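Local coordinates for DNA mismatch repair protein MutS (Thermus aquaticus, PDB 1EWQ) that binds mismatched DNA, probably as the recognition step of DNA mismatch repair, and has a weak ATPase activity, at residues L650-V664 against A683-Y697. Numbering follows the deposited sequence.
Sequences LKEATENSLVLLDEV and ALHERRAYTLFATHY. With SO4 (sulfate ion), chain F.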
loop_
_atom_site.group_PDB
_atom_site.type_symbol
_atom_site.label_atom_id
_atom_site.label_comp_id
_atom_site.label_asym_id
_atom_site.label_seq_id
_atom_site.Cartn_x
_atom_site.Cartn_y
_atom_site.Cartn_z
ATOM N N LEU C 650 16.605 15.521 -29.364
ATOM C CA LEU C 650 17.182 16.072 -30.590
ATOM C C LEU C 650 16.251 15.972 -31.783
ATOM O O LEU C 650 16.304 16.800 -32.688
ATOM C CB LEU C 650 18.504 15.370 -30.925
ATOM C CG LEU C 650 19.648 15.659 -29.951
ATOM C CD1 LEU C 650 20.826 14.769 -30.254
ATOM C CD2 LEU C 650 20.038 17.117 -30.051
ATOM N N LYS C 651 15.393 14.961 -31.779
ATOM C CA LYS C 651 14.463 14.748 -32.874
ATOM C C LYS C 651 13.175 15.567 -32.764
ATOM O O LYS C 651 12.527 15.844 -33.768
ATOM C CB LYS C 651 14.145 13.255 -32.977
ATOM C CG LYS C 651 15.367 12.424 -33.351
ATOM C CD LYS C 651 15.101 10.925 -33.300
ATOM C CE LYS C 651 16.413 10.146 -33.459
ATOM N NZ LYS C 651 16.252 8.689 -33.150
ATOM N N GLU C 652 12.804 15.964 -31.554
ATOM C CA GLU C 652 11.588 16.747 -31.378
ATOM C C GLU C 652 11.859 18.228 -31.128
ATOM O O GLU C 652 11.020 19.063 -31.445
ATOM C CB GLU C 652 10.734 16.155 -30.244
ATOM C CG GLU C 652 11.332 16.229 -28.832
ATOM C CD GLU C 652 10.645 15.275 -27.834
ATOM O OE1 GLU C 652 9.554 14.740 -28.148
ATOM O OE2 GLU C 652 11.199 15.067 -26.729
ATOM N N ALA C 653 13.037 18.552 -30.593
ATOM C CA ALA C 653 13.408 19.937 -30.282
ATOM C C ALA C 653 13.484 20.877 -31.478
ATOM O O ALA C 653 14.058 20.552 -32.517
ATOM C CB ALA C 653 14.728 19.966 -29.542
ATOM N N THR C 654 12.945 22.076 -31.287
ATOM C CA THR C 654 12.897 23.098 -32.316
ATOM C C THR C 654 13.575 24.389 -31.831
ATOM O O THR C 654 14.026 24.455 -30.688
ATOM C CB THR C 654 11.413 23.346 -32.668
ATOM O OG1 THR C 654 11.201 23.054 -34.048
ATOM C CG2 THR C 654 10.984 24.761 -32.341
ATOM N N GLU C 655 13.667 25.402 -32.695
ATOM C CA GLU C 655 14.279 26.676 -32.314
ATOM C C GLU C 655 13.434 27.383 -31.257
ATOM O O GLU C 655 13.871 28.362 -30.651
ATOM C CB GLU C 655 14.410 27.602 -33.524
ATOM C CG GLU C 655 13.087 27.810 -34.271
ATOM C CD GLU C 655 13.176 28.854 -35.368
ATOM O OE1 GLU C 655 12.310 28.831 -36.266
ATOM O OE2 GLU C 655 14.097 29.701 -35.323
ATOM N N ASN C 656 12.216 26.896 -31.050
ATOM C CA ASN C 656 11.329 27.491 -30.062
ATOM C C ASN C 656 11.174 26.582 -28.852
ATOM O O ASN C 656 10.258 26.745 -28.046
ATOM C CB ASN C 656 9.964 27.773 -30.694
ATOM C CG ASN C 656 10.066 28.755 -31.845
ATOM O OD1 ASN C 656 10.744 29.780 -31.735
ATOM N ND2 ASN C 656 9.403 28.450 -32.953
ATOM N N SER C 657 12.079 25.622 -28.723
ATOM C CA SER C 657 11.998 24.703 -27.602
ATOM C C SER C 657 12.877 25.094 -26.439
ATOM O O SER C 657 13.892 25.768 -26.609
ATOM C CB SER C 657 12.353 23.284 -28.044
ATOM O OG SER C 657 11.442 22.839 -29.028
ATOM N N LEU C 658 12.448 24.688 -25.251
ATOM C CA LEU C 658 13.205 24.922 -24.025
ATOM C C LEU C 658 13.728 23.541 -23.716
ATOM O O LEU C 658 12.940 22.628 -23.470
ATOM C CB LEU C 658 12.308 25.400 -22.877
ATOM C CG LEU C 658 12.993 25.476 -21.492
ATOM C CD1 LEU C 658 14.067 26.557 -21.496
ATOM C CD2 LEU C 658 11.965 25.770 -20.388
ATOM N N VAL C 659 15.044 23.380 -23.762
ATOM C CA VAL C 659 15.682 22.100 -23.485
ATOM C C VAL C 659 16.479 22.200 -22.184
ATOM O O VAL C 659 17.249 23.147 -21.999
ATOM C CB VAL C 659 16.638 21.713 -24.642
ATOM C CG1 VAL C 659 17.336 20.414 -24.323
ATOM C CG2 VAL C 659 15.847 21.612 -25.976
ATOM N N LEU C 660 16.300 21.229 -21.291
ATOM C CA LEU C 660 16.998 21.217 -20.006
ATOM C C LEU C 660 17.853 19.965 -19.869
ATOM O O LEU C 660 17.323 18.874 -19.694
ATOM C CB LEU C 660 15.992 21.271 -18.847
ATOM C CG LEU C 660 14.992 22.439 -18.766
ATOM C CD1 LEU C 660 14.180 22.314 -17.461
ATOM C CD2 LEU C 660 15.717 23.762 -18.793
ATOM N N LEU C 661 19.173 20.118 -19.962
ATOM C CA LEU C 661 20.069 18.972 -19.850
ATOM C C LEU C 661 20.838 19.014 -18.543
ATOM O O LEU C 661 21.401 20.038 -18.159
ATOM C CB LEU C 661 21.037 18.914 -21.031
ATOM C CG LEU C 661 20.425 18.923 -22.439
ATOM C CD1 LEU C 661 21.543 18.720 -23.464
ATOM C CD2 LEU C 661 19.359 17.837 -22.572
ATOM N N ASP C 662 20.857 17.869 -17.873
ATOM C CA ASP C 662 21.500 17.711 -16.576
ATOM C C ASP C 662 22.614 16.671 -16.665
ATOM O O ASP C 662 22.361 15.470 -16.599
ATOM C CB ASP C 662 20.421 17.284 -15.568
ATOM C CG ASP C 662 20.956 17.062 -14.163
ATOM O OD1 ASP C 662 20.724 15.953 -13.612
ATOM O OD2 ASP C 662 21.579 17.988 -13.606
ATOM N N GLU C 663 23.844 17.151 -16.841
ATOM C CA GLU C 663 25.030 16.299 -16.910
ATOM C C GLU C 663 25.029 15.229 -18.014
ATOM O O GLU C 663 25.437 14.081 -17.800
ATOM C CB GLU C 663 25.278 15.657 -15.535
ATOM C CG GLU C 663 25.185 16.659 -14.368
ATOM C CD GLU C 663 25.607 16.077 -13.022
ATOM O OE1 GLU C 663 25.237 14.927 -12.720
ATOM O OE2 GLU C 663 26.297 16.777 -12.254
ATOM N N VAL C 664 24.572 15.607 -19.201
ATOM C CA VAL C 664 24.566 14.689 -20.333
ATOM C C VAL C 664 26.029 14.393 -20.688
ATOM O O VAL C 664 26.836 15.318 -20.849
ATOM C CB VAL C 664 23.811 15.319 -21.540
ATOM C CG1 VAL C 664 24.149 14.598 -22.839
ATOM C CG2 VAL C 664 22.316 15.236 -21.288
ATOM N N ALA C 683 24.814 20.506 -31.585
ATOM C CA ALA C 683 23.570 20.282 -32.320
ATOM C C ALA C 683 22.444 21.128 -31.738
ATOM O O ALA C 683 21.625 21.661 -32.477
ATOM C CB ALA C 683 23.192 18.802 -32.297
ATOM N N LEU C 684 22.404 21.257 -30.417
ATOM C CA LEU C 684 21.354 22.062 -29.806
ATOM C C LEU C 684 21.633 23.538 -30.062
ATOM O O LEU C 684 20.712 24.347 -30.151
ATOM C CB LEU C 684 21.243 21.761 -28.306
ATOM C CG LEU C 684 20.438 20.490 -28.023
ATOM C CD1 LEU C 684 20.633 20.032 -26.587
ATOM C CD2 LEU C 684 18.968 20.765 -28.313
ATOM N N HIS C 685 22.913 23.881 -30.181
ATOM C CA HIS C 685 23.300 25.256 -30.476
ATOM C C HIS C 685 22.821 25.559 -31.907
ATOM O O HIS C 685 22.173 26.581 -32.150
ATOM C CB HIS C 685 24.818 25.416 -30.380
ATOM C CG HIS C 685 25.320 26.705 -30.942
ATOM N ND1 HIS C 685 25.401 27.865 -30.198
ATOM C CD2 HIS C 685 25.745 27.026 -32.186
ATOM C CE1 HIS C 685 25.858 28.842 -30.960
ATOM N NE2 HIS C 685 26.075 28.359 -32.170
ATOM N N GLU C 686 23.134 24.657 -32.842
ATOM C CA GLU C 686 22.714 24.794 -34.240
ATOM C C GLU C 686 21.184 24.855 -34.306
ATOM O O GLU C 686 20.612 25.612 -35.088
ATOM C CB GLU C 686 23.165 23.585 -35.081
ATOM C CG GLU C 686 24.659 23.361 -35.208
ATOM C CD GLU C 686 24.987 21.991 -35.832
ATOM O OE1 GLU C 686 24.447 21.697 -36.929
ATOM O OE2 GLU C 686 25.779 21.215 -35.231
ATOM N N ARG C 687 20.528 24.029 -33.494
ATOM C CA ARG C 687 19.067 23.992 -33.468
ATOM C C ARG C 687 18.488 25.344 -33.057
ATOM O O ARG C 687 17.367 25.680 -33.423
ATOM C CB ARG C 687 18.575 22.906 -32.497
ATOM C CG ARG C 687 17.079 22.611 -32.585
ATOM C CD ARG C 687 16.712 22.121 -33.989
ATOM N NE ARG C 687 17.542 20.988 -34.392
ATOM C CZ ARG C 687 17.330 19.728 -34.020
ATOM N NH1 ARG C 687 16.303 19.417 -33.239
ATOM N NH2 ARG C 687 18.160 18.774 -34.420
ATOM N N ARG C 688 19.271 26.109 -32.302
ATOM C CA ARG C 688 18.872 27.423 -31.807
ATOM C C ARG C 688 17.794 27.371 -30.720
ATOM O O ARG C 688 17.127 28.373 -30.447
ATOM C CB ARG C 688 18.405 28.333 -32.953
ATOM C CG ARG C 688 19.490 28.659 -33.979
ATOM C CD ARG C 688 18.996 29.637 -35.055
ATOM N NE ARG C 688 19.235 31.039 -34.694
ATOM C CZ ARG C 688 18.398 31.804 -34.000
ATOM N NH1 ARG C 688 17.237 31.316 -33.578
ATOM N NH2 ARG C 688 18.725 33.063 -33.730
ATOM N N ALA C 689 17.621 26.207 -30.103
ATOM C CA ALA C 689 16.644 26.080 -29.026
ATOM C C ALA C 689 17.232 26.797 -27.808
ATOM O O ALA C 689 18.417 27.126 -27.795
ATOM C CB ALA C 689 16.409 24.624 -28.698
ATOM N N TYR C 690 16.399 27.074 -26.810
ATOM C CA TYR C 690 16.880 27.711 -25.593
ATOM C C TYR C 690 17.300 26.529 -24.725
ATOM O O TYR C 690 16.453 25.801 -24.191
ATOM C CB TYR C 690 15.769 28.494 -24.889
ATOM C CG TYR C 690 15.139 29.617 -25.689
ATOM C CD1 TYR C 690 14.445 29.357 -26.866
ATOM C CD2 TYR C 690 15.183 30.938 -25.224
ATOM C CE1 TYR C 690 13.795 30.385 -27.563
ATOM C CE2 TYR C 690 14.544 31.970 -25.907
ATOM C CZ TYR C 690 13.850 31.690 -27.073
ATOM O OH TYR C 690 13.190 32.706 -27.739
ATOM N N THR C 691 18.606 26.346 -24.586
ATOM C CA THR C 691 19.129 25.231 -23.831
ATOM C C THR C 691 19.894 25.594 -22.550
ATOM O O THR C 691 20.788 26.443 -22.564
ATOM C CB THR C 691 20.068 24.376 -24.732
ATOM O OG1 THR C 691 19.368 23.939 -25.905
ATOM C CG2 THR C 691 20.569 23.174 -23.982
ATOM N N LEU C 692 19.511 24.955 -21.445
ATOM C CA LEU C 692 20.207 25.126 -20.169
ATOM C C LEU C 692 20.875 23.763 -19.981
ATOM O O LEU C 692 20.203 22.732 -19.908
ATOM C CB LEU C 692 19.241 25.400 -19.012
ATOM C CG LEU C 692 18.550 26.759 -18.906
ATOM C CD1 LEU C 692 17.653 26.770 -17.672
ATOM C CD2 LEU C 692 19.587 27.872 -18.808
ATOM N N PHE C 693 22.196 23.762 -19.914
ATOM C CA PHE C 693 22.948 22.525 -19.792
ATOM C C PHE C 693 23.846 22.557 -18.570
ATOM O O PHE C 693 24.913 23.171 -18.607
ATOM C CB PHE C 693 23.784 22.336 -21.070
ATOM C CG PHE C 693 24.486 21.005 -21.175
ATOM C CD1 PHE C 693 25.026 20.600 -22.401
ATOM C CD2 PHE C 693 24.620 20.158 -20.073
ATOM C CE1 PHE C 693 25.683 19.380 -22.528
ATOM C CE2 PHE C 693 25.282 18.927 -20.189
ATOM C CZ PHE C 693 25.812 18.542 -21.420
ATOM N N ALA C 694 23.399 21.905 -17.494
ATOM C CA ALA C 694 24.167 21.813 -16.256
ATOM C C ALA C 694 25.188 20.703 -16.460
ATOM O O ALA C 694 24.824 19.577 -16.825
ATOM C CB ALA C 694 23.251 21.464 -15.089
ATOM N N THR C 695 26.458 21.003 -16.214
ATOM C CA THR C 695 27.511 20.007 -16.411
ATOM C C THR C 695 28.736 20.310 -15.560
ATOM O O THR C 695 28.836 21.386 -14.974
ATOM C CB THR C 695 27.946 19.962 -17.904
ATOM O OG1 THR C 695 28.949 18.955 -18.100
ATOM C CG2 THR C 695 28.503 21.309 -18.332
ATOM N N HIS C 696 29.659 19.353 -15.488
ATOM C CA HIS C 696 30.901 19.532 -14.742
ATOM C C HIS C 696 32.038 19.705 -15.734
ATOM O O HIS C 696 33.139 20.092 -15.360
ATOM C CB HIS C 696 31.203 18.311 -13.874
ATOM C CG HIS C 696 30.249 18.136 -12.739
ATOM N ND1 HIS C 696 30.078 19.093 -11.763
ATOM C CD2 HIS C 696 29.383 17.136 -12.447
ATOM C CE1 HIS C 696 29.143 18.692 -10.920
ATOM N NE2 HIS C 696 28.705 17.510 -11.313
ATOM N N TYR C 697 31.771 19.407 -17.001
ATOM C CA TYR C 697 32.798 19.519 -18.032
ATOM C C TYR C 697 33.259 20.948 -18.288
ATOM O O TYR C 697 32.554 21.735 -18.931
ATOM C CB TYR C 697 32.285 18.913 -19.337
ATOM C CG TYR C 697 32.095 17.410 -19.288
ATOM C CD1 TYR C 697 31.147 16.789 -20.092
ATOM C CD2 TYR C 697 32.912 16.605 -18.485
ATOM C CE1 TYR C 697 31.018 15.412 -20.112
ATOM C CE2 TYR C 697 32.792 15.219 -18.498
ATOM C CZ TYR C 697 31.844 14.629 -19.315
ATOM O OH TYR C 697 31.713 13.259 -19.361
HETATM S S SO4 F . 33.057 20.284 -9.796
HETATM O O1 SO4 F . 34.451 19.863 -10.027
HETATM O O2 SO4 F . 33.015 21.392 -8.826
HETATM O O3 SO4 F . 32.481 20.716 -11.077
HETATM O O4 SO4 F . 32.295 19.142 -9.266
HETATM O O HOH W 1 27.928 16.483 -18.588
#
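R687 lays the edge of its guanidinium against the C-terminal end of helix 638-652. NH1 donates to L650 O at 2.7 Å in a nearly straight bond (165°), and to A653 O at 2.6 Å. Both oxygens lie close to the guanidinium plane. NH2 adds a weak bond to L650 O. CG stands anti to the backbone N (chi1 -169°), and bends at chi2 and chi3 fold the chain over so that CD also rests on A653 O. A leucine here would probably leave the carbonyls of L650 and A653 without this donor and loosen the helix end from 683-697. Strands 657-662 and 690-694 run parallel, bonded from Y690 N to S657 O through to E663 N and A694 O. They belong to a right-handed beta-alpha-beta crossover through helix 670-687, in the P-loop ATPase domain of MutS. L684 of that helix meets L661 tip to tip, CD1 to CD1 at 3.5 Å. Its CD2 packs on V659 CG2, and L650 crosses it at about a right angle. L661 CB sits over one face of the F693 ring, 4.2 Å from the centroid and toward the rim. V664 O meets the edge of this ring in its plane, 3.4 Å from CZ. On the other side of the sheet, L660 and L692 lie side by side against helix 589-603, which follows the P-loop. Beyond the strands, E663 OE2 comes within 2.7 Å of H696 NE2, with carboxylate and ring planes 59° apart. E663 OE1 pairs with R666, while H696 ND1 donates to a sulfate oxygen, O3.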